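Local coordinates for protein imidazolonepropionase (Unidentified, PDB 2Q09) that hydrolyses a carbon-nitrogen bond of imidazolone-5-propanoate to give N-formimidoyl-L-glutamate, the third step of histidine degradation, using a bound metal ion, at residues A[71-76]-A[136-141]; A[128-133]-A[324-329]; A[266-271]-A[296-301]. One frame throughout, in Å; residues are numbered along the deposited sequence.

Interaction 1: A[71-76]-A[136-141]; sequences CHTHLI and TTVEIK. With FE (Fe (III) ion), chain B.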
loop_
_atom_site.group_PDB
_atom_site.type_symbol
_atom_site.label_atom_id
_atom_site.label_comp_id
_atom_site.label_asym_id
_atom_site.label_seq_id
_atom_site.Cartn_x
_atom_site.Cartn_y
_atom_site.Cartn_z
ATOM N N CYS A 71 -0.977 1.370 -0.100
ATOM C CA CYS A 71 -0.447 0.858 1.159
ATOM C C CYS A 71 0.011 -0.592 1.255
ATOM O O CYS A 71 0.291 -1.064 2.358
ATOM C CB CYS A 71 -1.470 1.123 2.273
ATOM S SG CYS A 71 -3.059 0.204 2.099
ATOM N N HIS A 72 0.106 -1.292 0.129
ATOM C CA HIS A 72 0.529 -2.684 0.162
ATOM C C HIS A 72 1.165 -3.120 -1.151
ATOM O O HIS A 72 0.465 -3.518 -2.082
ATOM C CB HIS A 72 -0.679 -3.573 0.481
ATOM C CG HIS A 72 -0.360 -5.036 0.575
ATOM N ND1 HIS A 72 -0.741 -5.810 1.648
ATOM C CD2 HIS A 72 0.268 -5.874 -0.285
ATOM C CE1 HIS A 72 -0.363 -7.060 1.448
ATOM N NE2 HIS A 72 0.251 -7.125 0.281
ATOM N N THR A 73 2.488 -3.018 -1.247
ATOM C CA THR A 73 3.155 -3.470 -2.462
ATOM C C THR A 73 4.443 -4.231 -2.190
ATOM O O THR A 73 5.023 -4.127 -1.106
ATOM C CB THR A 73 3.497 -2.308 -3.436
ATOM O OG1 THR A 73 4.790 -1.772 -3.125
ATOM C CG2 THR A 73 2.459 -1.196 -3.339
ATOM N N HIS A 74 4.853 -5.005 -3.190
ATOM C CA HIS A 74 6.085 -5.789 -3.168
ATOM C C HIS A 74 6.769 -5.381 -4.477
ATOM O O HIS A 74 7.302 -6.236 -5.167
ATOM C CB HIS A 74 5.813 -7.299 -3.271
ATOM C CG HIS A 74 4.934 -7.869 -2.196
ATOM N ND1 HIS A 74 5.404 -8.764 -1.258
ATOM C CD2 HIS A 74 3.600 -7.772 -1.982
ATOM C CE1 HIS A 74 4.398 -9.198 -0.520
ATOM N NE2 HIS A 74 3.290 -8.615 -0.939
ATOM N N LEU A 75 6.768 -4.095 -4.819
ATOM C CA LEU A 75 7.338 -3.671 -6.099
ATOM C C LEU A 75 8.842 -3.835 -6.289
ATOM O O LEU A 75 9.338 -3.694 -7.412
ATOM C CB LEU A 75 6.920 -2.228 -6.424
ATOM C CG LEU A 75 7.460 -1.047 -5.617
ATOM C CD1 LEU A 75 8.876 -0.688 -6.087
ATOM C CD2 LEU A 75 6.520 0.148 -5.829
ATOM N N ILE A 76 9.565 -4.128 -5.214
ATOM C CA ILE A 76 11.008 -4.338 -5.325
ATOM C C ILE A 76 11.286 -5.829 -5.519
ATOM O O ILE A 76 10.976 -6.646 -4.642
ATOM C CB ILE A 76 11.748 -3.861 -4.059
ATOM C CG1 ILE A 76 11.814 -2.327 -4.049
ATOM C CG2 ILE A 76 13.162 -4.473 -4.004
ATOM C CD1 ILE A 76 12.522 -1.753 -2.804
ATOM N N THR A 136 1.164 9.359 -4.244
ATOM C CA THR A 136 2.154 10.219 -3.599
ATOM C C THR A 136 2.815 9.560 -2.398
ATOM O O THR A 136 3.821 10.051 -1.888
ATOM C CB THR A 136 1.520 11.559 -3.187
ATOM O OG1 THR A 136 0.322 11.311 -2.442
ATOM C CG2 THR A 136 1.187 12.380 -4.429
ATOM N N THR A 137 2.243 8.449 -1.944
ATOM C CA THR A 137 2.806 7.675 -0.839
ATOM C C THR A 137 2.625 6.202 -1.188
ATOM O O THR A 137 1.512 5.763 -1.502
ATOM C CB THR A 137 2.091 7.933 0.508
ATOM O OG1 THR A 137 2.317 9.282 0.930
ATOM C CG2 THR A 137 2.625 6.978 1.578
ATOM N N VAL A 138 3.714 5.445 -1.158
ATOM C CA VAL A 138 3.647 4.022 -1.467
ATOM C C VAL A 138 4.352 3.221 -0.379
ATOM O O VAL A 138 5.368 3.653 0.156
ATOM C CB VAL A 138 4.301 3.703 -2.846
ATOM C CG1 VAL A 138 5.775 4.137 -2.853
ATOM C CG2 VAL A 138 4.202 2.212 -3.141
ATOM N N GLU A 139 3.784 2.069 -0.035
ATOM C CA GLU A 139 4.373 1.185 0.963
ATOM C C GLU A 139 5.078 0.067 0.193
ATOM O O GLU A 139 4.496 -0.523 -0.728
ATOM C CB GLU A 139 3.285 0.579 1.851
ATOM C CG GLU A 139 3.827 -0.290 2.998
ATOM C CD GLU A 139 3.628 -1.784 2.764
ATOM O OE1 GLU A 139 3.453 -2.206 1.594
ATOM O OE2 GLU A 139 3.654 -2.542 3.759
ATOM N N ILE A 140 6.327 -0.212 0.558
ATOM C CA ILE A 140 7.105 -1.251 -0.105
ATOM C C ILE A 140 7.625 -2.253 0.921
ATOM O O ILE A 140 8.234 -1.874 1.927
ATOM C CB ILE A 140 8.287 -0.636 -0.886
ATOM C CG1 ILE A 140 7.756 0.366 -1.916
ATOM C CG2 ILE A 140 9.086 -1.740 -1.582
ATOM C CD1 ILE A 140 8.856 1.108 -2.689
ATOM N N LYS A 141 7.382 -3.531 0.664
ATOM C CA LYS A 141 7.812 -4.583 1.576
ATOM C C LYS A 141 9.096 -5.266 1.126
ATOM O O LYS A 141 9.493 -5.166 -0.041
ATOM C CB LYS A 141 6.722 -5.650 1.687
ATOM C CG LYS A 141 5.327 -5.100 1.967
ATOM C CD LYS A 141 4.269 -6.169 1.749
ATOM C CE LYS A 141 2.863 -5.584 1.877
ATOM N NZ LYS A 141 2.665 -4.959 3.222
HETATM FE FE FE B . 1.256 -8.860 -0.581
HETATM O O HOH W 1 0.404 -3.427 3.817
HETATM O O HOH W 2 11.491 -6.798 -1.896
HETATM O O HOH W 3 0.038 -10.682 -1.655
#
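Lys141 lays its aliphatic chain across a face of each histidine of the metal-binding His-Thr-His sequence at the C-terminal end of strand 63-73. Its CE sits 3.3 Å from the centroid of the His72 ring, squarely over one face, while CD covers a face of His74 nearer the rim. A bend at the last torsion (chi4 -58°) turns NZ back toward Glu139, whose OE2 it meets through the syn lone pair at 2.7 Å; Asp212 gives the ammonium a second carboxylate, and water 1 joins NZ to Cys71 O. Glu139 reaches across with CG anti to the backbone N (chi1 -176°), which brings OE1 to 3.1 Å from Thr73 N, met almost head-on along the C-O bond. Its other oxygen, OE2, is also held by Thr172 and Lys240. Thr73 answers with its hydroxyl: OG1 donates to Glu139 O at 2.7 Å. Lys141 N donates to Thr73 O at 3.0 Å, between barrel strands 63-73 and 135-141, which run parallel. On the side toward the helices, Ile140 spreads its branches, CD1 against Leu75 CD1 and CG2 against Ile76 CD1, the latter at 3.6 Å. A glutamine in place of Glu139 would probably deprive Lys141 of one of its two carboxylates, leaving Asp212, and remove the charge facing Lys240. His72 NE2 and His74 NE2 bind the iron ion at 2.2 and 2.1 Å, with His242, Asp317 and water 3 completing the site, as is characteristic of the TIM-barrel amidohydrolases. His72 ND1 is hydrogen-bonded to Asp264, which, with the iron bond at NE2, would hold the ring's rotation. The buried charges are consistent with a second shell that keeps the metal-binding histidines in place.

Interaction 2: A[128-133]-A[324-329]; sequences KSLIRE and PIVSLR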
loop_
_atom_site.group_PDB
_atom_site.type_symbol
_atom_site.label_atom_id
_atom_site.label_comp_id
_atom_site.label_asym_id
_atom_site.label_seq_id
_atom_site.Cartn_x
_atom_site.Cartn_y
_atom_site.Cartn_z
ATOM N N LYS A 128 7.567 4.960 -11.191
ATOM C CA LYS A 128 7.187 6.067 -12.062
ATOM C C LYS A 128 5.779 5.896 -12.609
ATOM O O LYS A 128 5.076 6.879 -12.851
ATOM C CB LYS A 128 8.198 6.226 -13.201
ATOM C CG LYS A 128 9.531 6.788 -12.696
ATOM C CD LYS A 128 10.527 7.040 -13.816
ATOM C CE LYS A 128 11.821 7.586 -13.231
ATOM N NZ LYS A 128 12.854 7.868 -14.265
ATOM N N SER A 129 5.355 4.651 -12.810
ATOM C CA SER A 129 4.002 4.423 -13.303
ATOM C C SER A 129 2.989 4.781 -12.218
ATOM O O SER A 129 1.920 5.319 -12.504
ATOM C CB SER A 129 3.817 2.969 -13.736
ATOM O OG SER A 129 4.385 2.760 -15.018
ATOM N N LEU A 130 3.319 4.476 -10.970
ATOM C CA LEU A 130 2.410 4.804 -9.876
ATOM C C LEU A 130 2.365 6.327 -9.730
ATOM O O LEU A 130 1.303 6.912 -9.515
ATOM C CB LEU A 130 2.877 4.168 -8.562
ATOM C CG LEU A 130 2.772 2.642 -8.462
ATOM C CD1 LEU A 130 3.245 2.182 -7.093
ATOM C CD2 LEU A 130 1.324 2.213 -8.688
ATOM N N ILE A 131 3.526 6.968 -9.845
ATOM C CA ILE A 131 3.615 8.422 -9.729
ATOM C C ILE A 131 2.665 9.143 -10.691
ATOM O O ILE A 131 1.902 10.020 -10.277
ATOM C CB ILE A 131 5.074 8.907 -9.982
ATOM C CG1 ILE A 131 5.914 8.798 -8.695
ATOM C CG2 ILE A 131 5.089 10.380 -10.404
ATOM C CD1 ILE A 131 5.689 7.546 -7.900
ATOM N N ARG A 132 2.694 8.768 -11.961
ATOM C CA ARG A 132 1.826 9.425 -12.930
ATOM C C ARG A 132 0.337 9.133 -12.747
ATOM O O ARG A 132 -0.502 9.839 -13.311
ATOM C CB ARG A 132 2.274 9.096 -14.349
ATOM C CG ARG A 132 2.214 7.637 -14.711
ATOM C CD ARG A 132 2.963 7.395 -16.010
ATOM N NE ARG A 132 2.749 6.042 -16.507
ATOM C CZ ARG A 132 3.465 5.479 -17.473
ATOM N NH1 ARG A 132 4.449 6.154 -18.051
ATOM N NH2 ARG A 132 3.189 4.243 -17.859
ATOM N N GLU A 133 0.007 8.103 -11.972
ATOM C CA GLU A 133 -1.389 7.785 -11.694
ATOM C C GLU A 133 -1.873 8.667 -10.552
ATOM O O GLU A 133 -3.069 8.719 -10.265
ATOM C CB GLU A 133 -1.573 6.333 -11.249
ATOM C CG GLU A 133 -1.416 5.286 -12.314
ATOM C CD GLU A 133 -2.100 3.978 -11.929
ATOM O OE1 GLU A 133 -2.057 3.609 -10.738
ATOM O OE2 GLU A 133 -2.671 3.319 -12.820
ATOM N N PRO A 324 1.011 -9.044 -10.855
ATOM C CA PRO A 324 1.979 -8.347 -11.710
ATOM C C PRO A 324 1.394 -7.161 -12.446
ATOM O O PRO A 324 1.705 -6.956 -13.611
ATOM C CB PRO A 324 2.439 -9.448 -12.668
ATOM C CG PRO A 324 1.173 -10.238 -12.854
ATOM C CD PRO A 324 0.644 -10.348 -11.441
ATOM N N ILE A 325 0.556 -6.386 -11.764
ATOM C CA ILE A 325 -0.084 -5.238 -12.384
ATOM C C ILE A 325 0.262 -3.953 -11.650
ATOM O O ILE A 325 -0.189 -3.709 -10.535
ATOM C CB ILE A 325 -1.611 -5.448 -12.430
ATOM C CG1 ILE A 325 -1.909 -6.766 -13.160
ATOM C CG2 ILE A 325 -2.286 -4.290 -13.145
ATOM C CD1 ILE A 325 -3.354 -7.205 -13.115
ATOM N N VAL A 326 1.077 -3.129 -12.293
ATOM C CA VAL A 326 1.524 -1.878 -11.706
ATOM C C VAL A 326 0.528 -0.761 -11.959
ATOM O O VAL A 326 0.735 0.101 -12.814
ATOM C CB VAL A 326 2.892 -1.485 -12.264
ATOM C CG1 VAL A 326 3.405 -0.232 -11.559
ATOM C CG2 VAL A 326 3.872 -2.648 -12.066
ATOM N N SER A 327 -0.561 -0.798 -11.206
ATOM C CA SER A 327 -1.607 0.199 -11.333
ATOM C C SER A 327 -2.476 0.192 -10.080
ATOM O O SER A 327 -3.052 -0.839 -9.718
ATOM C CB SER A 327 -2.482 -0.105 -12.552
ATOM O OG SER A 327 -3.521 0.851 -12.673
ATOM N N LEU A 328 -2.564 1.334 -9.409
ATOM C CA LEU A 328 -3.406 1.427 -8.225
ATOM C C LEU A 328 -4.844 1.620 -8.694
ATOM O O LEU A 328 -5.779 1.050 -8.136
ATOM C CB LEU A 328 -3.006 2.612 -7.342
ATOM C CG LEU A 328 -3.961 2.872 -6.167
ATOM C CD1 LEU A 328 -4.001 1.648 -5.254
ATOM C CD2 LEU A 328 -3.510 4.104 -5.387
ATOM N N ARG A 329 -5.013 2.434 -9.728
ATOM C CA ARG A 329 -6.348 2.695 -10.245
ATOM C C ARG A 329 -7.036 1.455 -10.802
ATOM O O ARG A 329 -8.253 1.325 -10.695
ATOM C CB ARG A 329 -6.304 3.824 -11.277
ATOM C CG ARG A 329 -5.979 5.166 -10.606
ATOM C CD ARG A 329 -5.919 6.327 -11.579
ATOM N NE ARG A 329 -7.217 6.605 -12.182
ATOM C CZ ARG A 329 -7.431 7.600 -13.038
ATOM N NH1 ARG A 329 -6.428 8.403 -13.376
ATOM N NH2 ARG A 329 -8.628 7.788 -13.573
HETATM O O HOH W 4 -0.049 2.244 -14.327
#
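A polar contact between the end of one helix and the start of another, built on a glutamate that accepts from the first amides of helix 328-339, joins that helix to the end of helix 116-133 in the outer layer of the barrel. Glu133 carries it, with the largest share of buried surface. Its chain runs extended beyond CG, which carries the carboxylate to the first turn of the other helix, where the two oxygens divide three donors between them. OE1 accepts from Leu328 N at 2.7 Å through its syn lone pair, and more weakly from Arg329 N at 3.3 Å. OE2, also by its syn lone pair, receives the hydroxyl of Ser327 OG at 2.6 Å. Ser327 is the N-cap of helix 328-339: with OG anti to its own backbone N (chi1 179°), the hydroxyl gives its proton to Glu133 and accepts from Met330 N. Serine and glutamate together therefore serve the amides of the first helical turn, and the negative charge is likely to be favoured by the positive end of the helix dipole. Water 4 donates to Val326 O at 2.7 Å and weakly to Glu133 OE2, tying the carboxylate to the inverse gamma turn centred on Val326. Away from the polar end, Val326 CG1 lies 3.9 Å from Ser129 CB and somewhat farther from Leu130 CG. Leu130 CD2 comes to 4.1 Å from Leu328 N, while both leucine side chains reach on to strands 63-73 and 135-141. Arg329 CB lies 4.0 Å from Glu133 OE2, but the arginine's guanidinium turns elsewhere, to Gln394 and the carbonyl of Leu386.

Interaction 3: A[266-271]-A[296-301]; sequences LEYLDP and ETKLPP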
loop_
_atom_site.group_PDB
_atom_site.type_symbol
_atom_site.label_atom_id
_atom_site.label_comp_id
_atom_site.label_asym_id
_atom_site.label_seq_id
_atom_site.Cartn_x
_atom_site.Cartn_y
_atom_site.Cartn_z
ATOM N N LEU A 266 -7.711 -11.124 3.473
ATOM C CA LEU A 266 -8.959 -11.427 4.165
ATOM C C LEU A 266 -10.048 -12.239 3.464
ATOM O O LEU A 266 -11.197 -12.214 3.906
ATOM C CB LEU A 266 -9.572 -10.107 4.650
ATOM C CG LEU A 266 -8.842 -9.251 5.696
ATOM C CD1 LEU A 266 -7.335 -9.379 5.573
ATOM C CD2 LEU A 266 -9.268 -7.809 5.528
ATOM N N GLU A 267 -9.722 -12.951 2.389
ATOM C CA GLU A 267 -10.740 -13.746 1.702
ATOM C C GLU A 267 -11.531 -14.619 2.684
ATOM O O GLU A 267 -12.749 -14.755 2.565
ATOM C CB GLU A 267 -10.106 -14.656 0.639
ATOM C CG GLU A 267 -9.841 -14.017 -0.728
ATOM C CD GLU A 267 -8.783 -12.942 -0.688
ATOM O OE1 GLU A 267 -7.951 -12.966 0.239
ATOM O OE2 GLU A 267 -8.772 -12.082 -1.595
ATOM N N TYR A 268 -10.829 -15.201 3.655
ATOM C CA TYR A 268 -11.450 -16.086 4.644
ATOM C C TYR A 268 -11.676 -15.493 6.035
ATOM O O TYR A 268 -11.752 -16.228 7.019
ATOM C CB TYR A 268 -10.611 -17.362 4.775
ATOM C CG TYR A 268 -10.648 -18.246 3.550
ATOM C CD1 TYR A 268 -11.619 -19.235 3.411
ATOM C CD2 TYR A 268 -9.740 -18.065 2.505
ATOM C CE1 TYR A 268 -11.687 -20.028 2.257
ATOM C CE2 TYR A 268 -9.797 -18.843 1.352
ATOM C CZ TYR A 268 -10.773 -19.824 1.234
ATOM O OH TYR A 268 -10.843 -20.593 0.094
ATOM N N LEU A 269 -11.791 -14.176 6.128
ATOM C CA LEU A 269 -12.012 -13.539 7.423
ATOM C C LEU A 269 -13.393 -13.919 7.961
ATOM O O LEU A 269 -14.369 -13.971 7.212
ATOM C CB LEU A 269 -11.905 -12.022 7.287
ATOM C CG LEU A 269 -12.110 -11.161 8.537
ATOM C CD1 LEU A 269 -11.005 -11.425 9.550
ATOM C CD2 LEU A 269 -12.111 -9.692 8.130
ATOM N N ASP A 270 -13.467 -14.193 9.262
ATOM C CA ASP A 270 -14.725 -14.581 9.907
ATOM C C ASP A 270 -15.291 -13.460 10.791
ATOM O O ASP A 270 -14.625 -12.455 11.031
ATOM C CB ASP A 270 -14.503 -15.830 10.763
ATOM C CG ASP A 270 -13.483 -15.603 11.860
ATOM O OD1 ASP A 270 -13.630 -16.206 12.943
ATOM O OD2 ASP A 270 -12.527 -14.832 11.637
ATOM N N PRO A 271 -16.536 -13.621 11.285
ATOM C CA PRO A 271 -17.212 -12.639 12.143
ATOM C C PRO A 271 -16.409 -12.241 13.376
ATOM O O PRO A 271 -16.253 -11.055 13.667
ATOM C CB PRO A 271 -18.508 -13.351 12.519
ATOM C CG PRO A 271 -18.792 -14.168 11.308
ATOM C CD PRO A 271 -17.438 -14.748 10.984
ATOM N N GLU A 296 -9.298 -16.691 -7.841
ATOM C CA GLU A 296 -9.953 -17.095 -6.605
ATOM C C GLU A 296 -11.467 -16.958 -6.746
ATOM O O GLU A 296 -11.952 -16.197 -7.587
ATOM C CB GLU A 296 -9.442 -16.216 -5.456
ATOM C CG GLU A 296 -10.077 -16.500 -4.102
ATOM C CD GLU A 296 -9.810 -17.908 -3.610
ATOM O OE1 GLU A 296 -8.629 -18.246 -3.382
ATOM O OE2 GLU A 296 -10.785 -18.672 -3.449
ATOM N N THR A 297 -12.212 -17.699 -5.933
ATOM C CA THR A 297 -13.663 -17.619 -5.983
ATOM C C THR A 297 -14.254 -17.227 -4.634
ATOM O O THR A 297 -15.425 -16.879 -4.548
ATOM C CB THR A 297 -14.284 -18.951 -6.459
ATOM O OG1 THR A 297 -13.766 -20.030 -5.672
ATOM C CG2 THR A 297 -13.946 -19.196 -7.932
ATOM N N LYS A 298 -13.435 -17.277 -3.590
ATOM C CA LYS A 298 -13.885 -16.903 -2.249
ATOM C C LYS A 298 -13.659 -15.409 -2.055
ATOM O O LYS A 298 -12.524 -14.944 -1.967
ATOM C CB LYS A 298 -13.110 -17.689 -1.192
ATOM C CG LYS A 298 -13.622 -17.514 0.235
ATOM C CD LYS A 298 -15.088 -17.894 0.354
ATOM C CE LYS A 298 -15.455 -18.179 1.793
ATOM N NZ LYS A 298 -14.809 -17.213 2.717
ATOM N N LEU A 299 -14.753 -14.659 -2.001
ATOM C CA LEU A 299 -14.693 -13.207 -1.841
ATOM C C LEU A 299 -14.521 -12.768 -0.391
ATOM O O LEU A 299 -15.029 -13.409 0.522
ATOM C CB LEU A 299 -15.974 -12.586 -2.383
ATOM C CG LEU A 299 -16.267 -12.792 -3.870
ATOM C CD1 LEU A 299 -17.752 -13.032 -4.074
ATOM C CD2 LEU A 299 -15.799 -11.590 -4.657
ATOM N N PRO A 300 -13.774 -11.680 -0.167
ATOM C CA PRO A 300 -13.557 -11.168 1.190
ATOM C C PRO A 300 -14.939 -10.753 1.703
ATOM O O PRO A 300 -15.809 -10.379 0.922
ATOM C CB PRO A 300 -12.648 -9.960 0.974
ATOM C CG PRO A 300 -11.920 -10.281 -0.281
ATOM C CD PRO A 300 -13.029 -10.881 -1.148
ATOM N N PRO A 301 -15.177 -10.844 3.018
ATOM C CA PRO A 301 -16.476 -10.472 3.590
ATOM C C PRO A 301 -16.759 -8.966 3.609
ATOM O O PRO A 301 -16.931 -8.358 4.674
ATOM C CB PRO A 301 -16.405 -11.069 4.997
ATOM C CG PRO A 301 -14.966 -10.835 5.352
ATOM C CD PRO A 301 -14.242 -11.249 4.081
#
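Glu267 and Lys298 bury the most surface where two loops of the barrel come together, with Pro301 next. Glu267 folds its chain at chi2 (67°), which brings CG to 3.1 Å from Lys298 O and leaves the carboxylate alongside Pro300, OE2 lying 3.9 Å from Pro300 CG; both side chains point the same way. Glu267 also touches Gln245, a residue of the inhibitor pocket, and Phe291 of helix 288-293. Lys298 O is buried here without a hydrogen-bonding partner. Lys298 itself passes over the Tyr268 ring: CG stands 3.9 Å from the ring centroid, 19° off the normal and displaced toward the rim, a CH-pi contact. Bends at chi2 and chi4 then swing NZ to Glu267 O, a weak hydrogen bond of 3.2 Å.

The first loop follows strand 262-265 and leads into helix 271-280; the second leads from helix 288-293 into helix 302-307, so the contact joins two successive loop regions of the TIM barrel. Leu266 to Leu269 form a type I beta turn, closed by the bond from Leu269 N to Leu266 O at 3.0 Å. Against this turn lies Pro301, the N-cap residue of helix 302-307. Its CD comes to 3.2 Å from Leu266 O, and its CG packs on Leu269 CB at 3.8 Å, the two side chains meeting at about a right angle.

Interactions 1 and 2 adjoin: Leu130 CD1 packs on both Leu75 CD2 and Val138 CG2 at 4.1 Å, and helix 116-133 leads directly into strand 135-141. Interaction 1 is wholly buried near the centre of the chain, where strand pairing, salt bridges and metal ligation combine. Interaction 2 lies farther out and is partly buried; its single carboxylate serves a helix start, not a metal site. Interaction 3 stands apart, its centre about 23 Å from that of interaction 1 and 26 Å from that of interaction 2. Partly buried between two loops, it relies on proline, methylene and ring contacts with one weak hydrogen bond.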